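Local structure of race-specific elicitor A4 (Passalora fulva, 6BN0) at residues 56-61 with 72-77. The protein binds chitin through a CBM14 (peritrophin-A) domain and, as a secreted fungal effector, triggers a hypersensitive response in tomato plants of the Cf-4 genotype. Residues are numbered along the deposited sequence; the frame is centred on the assembly and turned at random.
Sequences LQWNDN and LSTCPV
Thr74 is gripped through backbone and side chain together. Its N donates to Trp58 O over 3.1 Å, and its OG1 accepts the Asp60 N-H over 2.9 Å, nearly straight at 167°. The contact sits beside the two-stranded antiparallel sheet (57-59 with 66-68) of the chitin-binding type-2 domain, where the loop after strand 66-68 comes back across strand 57-59; the directions of 57-61 and 72-75 are 104° apart, and the Cys30-Cys75 disulfide ties the crossing chain down. The hydroxyl of Thr74 reaches Asp60 N because chi1 of 51° sets OG1 between its own backbone N and carbonyl carbon, leaving CG2 to rest against the side-chain amide of Asn61.

Ser73 OG shapes the turn itself. It accepts from Cys75 N at 3.2 Å, an ST turn, and lies 2.8 Å from Gln57 OE1; Pro70 O also lies within hydrogen-bonding range, so the acceptor of the hydroxyl proton is not settled. The Gln57 side chain runs extended beyond CG alongside this turn, its CB 3.5 Å from Ser73 CB and its amide oxygen meeting Cys75 CB.

Within 56-61, Trp58 NE1 donates in the indole plane to the anti side of Asp60 OD2, tilted out of the carboxylate plane, at 2.9 Å. This bond would restrict rotation of the indole, which stacks with Tyr33 and lies close to a bound N-acetylglucosamine, while Leu56 touches the glycan directly. In the middle of the contact Ser73 CB sits 3.3 Å from Trp58 O.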
loop_
_atom_site.group_PDB
_atom_site.type_symbol
_atom_site.label_atom_id
_atom_site.label_comp_id
_atom_site.label_asym_id
_atom_site.label_seq_id
_atom_site.Cartn_x
_atom_site.Cartn_y
_atom_site.Cartn_z
ATOM N N LEU A 56 12.958 -0.938 -7.477
ATOM C CA LEU A 56 12.593 0.213 -6.661
ATOM C C LEU A 56 13.356 0.209 -5.347
ATOM O O LEU A 56 13.843 -0.831 -4.876
ATOM C CB LEU A 56 11.095 0.222 -6.359
ATOM C CG LEU A 56 10.263 0.245 -7.655
ATOM C CD1 LEU A 56 8.774 0.526 -7.323
ATOM C CD2 LEU A 56 10.811 1.331 -8.626
ATOM N N GLN A 57 13.420 1.386 -4.745
ATOM C CA GLN A 57 14.160 1.565 -3.499
ATOM C C GLN A 57 13.333 2.434 -2.560
ATOM O O GLN A 57 12.508 3.233 -3.018
ATOM C CB GLN A 57 15.533 2.231 -3.725
ATOM C CG GLN A 57 16.526 1.412 -4.586
ATOM C CD GLN A 57 17.844 2.127 -4.749
ATOM O OE1 GLN A 57 17.917 3.326 -4.550
ATOM N NE2 GLN A 57 18.869 1.411 -5.159
ATOM N N TRP A 58 13.544 2.250 -1.249
ATOM C CA TRP A 58 12.759 2.956 -0.237
ATOM C C TRP A 58 12.944 4.467 -0.376
ATOM O O TRP A 58 14.076 4.958 -0.457
ATOM C CB TRP A 58 13.195 2.523 1.192
ATOM C CG TRP A 58 12.303 3.161 2.240
ATOM C CD1 TRP A 58 12.672 4.041 3.232
ATOM C CD2 TRP A 58 10.881 2.988 2.354
ATOM N NE1 TRP A 58 11.563 4.394 3.988
ATOM C CE2 TRP A 58 10.449 3.779 3.456
ATOM C CE3 TRP A 58 9.933 2.238 1.637
ATOM C CZ2 TRP A 58 9.104 3.841 3.859
ATOM C CZ3 TRP A 58 8.576 2.305 2.044
ATOM C CH2 TRP A 58 8.183 3.095 3.157
ATOM N N ASN A 59 11.831 5.205 -0.334
ATOM C CA ASN A 59 11.827 6.674 -0.309
ATOM C C ASN A 59 11.247 7.112 1.045
ATOM O O ASN A 59 10.025 7.137 1.245
ATOM C CB ASN A 59 11.037 7.227 -1.512
ATOM C CG ASN A 59 11.076 8.743 -1.615
ATOM O OD1 ASN A 59 10.658 9.306 -2.641
ATOM N ND2 ASN A 59 11.503 9.412 -0.563
ATOM N N ASP A 60 12.132 7.445 1.976
ATOM C CA ASP A 60 11.760 7.803 3.341
ATOM C C ASP A 60 11.338 9.252 3.476
ATOM O O ASP A 60 11.100 9.710 4.601
ATOM C CB ASP A 60 12.937 7.534 4.287
ATOM C CG ASP A 60 12.492 7.316 5.734
ATOM O OD1 ASP A 60 13.084 7.922 6.660
ATOM O OD2 ASP A 60 11.553 6.511 5.939
ATOM N N ASN A 61 11.276 10.005 2.385
ATOM C CA ASN A 61 10.957 11.427 2.502
ATOM C C ASN A 61 9.537 11.650 3.036
ATOM O O ASN A 61 8.623 10.853 2.815
ATOM C CB ASN A 61 11.113 12.125 1.146
ATOM C CG ASN A 61 12.539 12.541 0.856
ATOM O OD1 ASN A 61 13.164 13.244 1.650
ATOM N ND2 ASN A 61 13.069 12.106 -0.284
ATOM N N LEU A 72 15.087 8.832 -7.075
ATOM C CA LEU A 72 14.263 9.572 -6.133
ATOM C C LEU A 72 14.291 8.969 -4.744
ATOM O O LEU A 72 13.622 9.487 -3.848
ATOM C CB LEU A 72 12.798 9.632 -6.600
ATOM C CG LEU A 72 12.592 10.248 -7.973
ATOM C CD1 LEU A 72 11.135 10.020 -8.459
ATOM C CD2 LEU A 72 12.963 11.713 -7.877
ATOM N N SER A 73 15.030 7.893 -4.542
ATOM C CA SER A 73 14.990 7.218 -3.261
ATOM C C SER A 73 15.922 7.900 -2.278
ATOM O O SER A 73 16.752 8.726 -2.648
ATOM C CB SER A 73 15.406 5.756 -3.406
ATOM O OG SER A 73 16.832 5.701 -3.471
ATOM N N THR A 74 15.809 7.505 -1.013
ATOM C CA THR A 74 16.694 8.002 0.029
ATOM C C THR A 74 17.819 6.993 0.347
ATOM O O THR A 74 18.451 7.063 1.405
ATOM C CB THR A 74 15.885 8.374 1.283
ATOM O OG1 THR A 74 15.033 7.282 1.634
ATOM C CG2 THR A 74 15.027 9.666 1.086
ATOM N N CYS A 75 18.085 6.065 -0.550
ATOM C CA CYS A 75 19.217 5.172 -0.386
ATOM C C CYS A 75 20.474 6.015 -0.128
ATOM O O CYS A 75 20.720 6.984 -0.860
ATOM C CB CYS A 75 19.400 4.311 -1.645
ATOM S SG CYS A 75 20.665 2.941 -1.485
ATOM N N PRO A 76 21.268 5.703 0.898
ATOM C CA PRO A 76 22.514 6.458 1.107
ATOM C C PRO A 76 23.560 6.202 0.043
ATOM O O PRO A 76 24.521 6.971 -0.041
ATOM C CB PRO A 76 23.003 5.978 2.471
ATOM C CG PRO A 76 22.147 4.856 2.866
ATOM C CD PRO A 76 21.168 4.544 1.798
ATOM N N VAL A 77 23.432 5.147 -0.747
ATOM C CA VAL A 77 24.388 4.824 -1.812
ATOM C C VAL A 77 23.915 5.469 -3.109
ATOM O O VAL A 77 22.859 5.098 -3.638
ATOM C CB VAL A 77 24.518 3.298 -1.992
ATOM C CG1 VAL A 77 25.577 2.949 -3.070
ATOM C CG2 VAL A 77 24.889 2.632 -0.654
#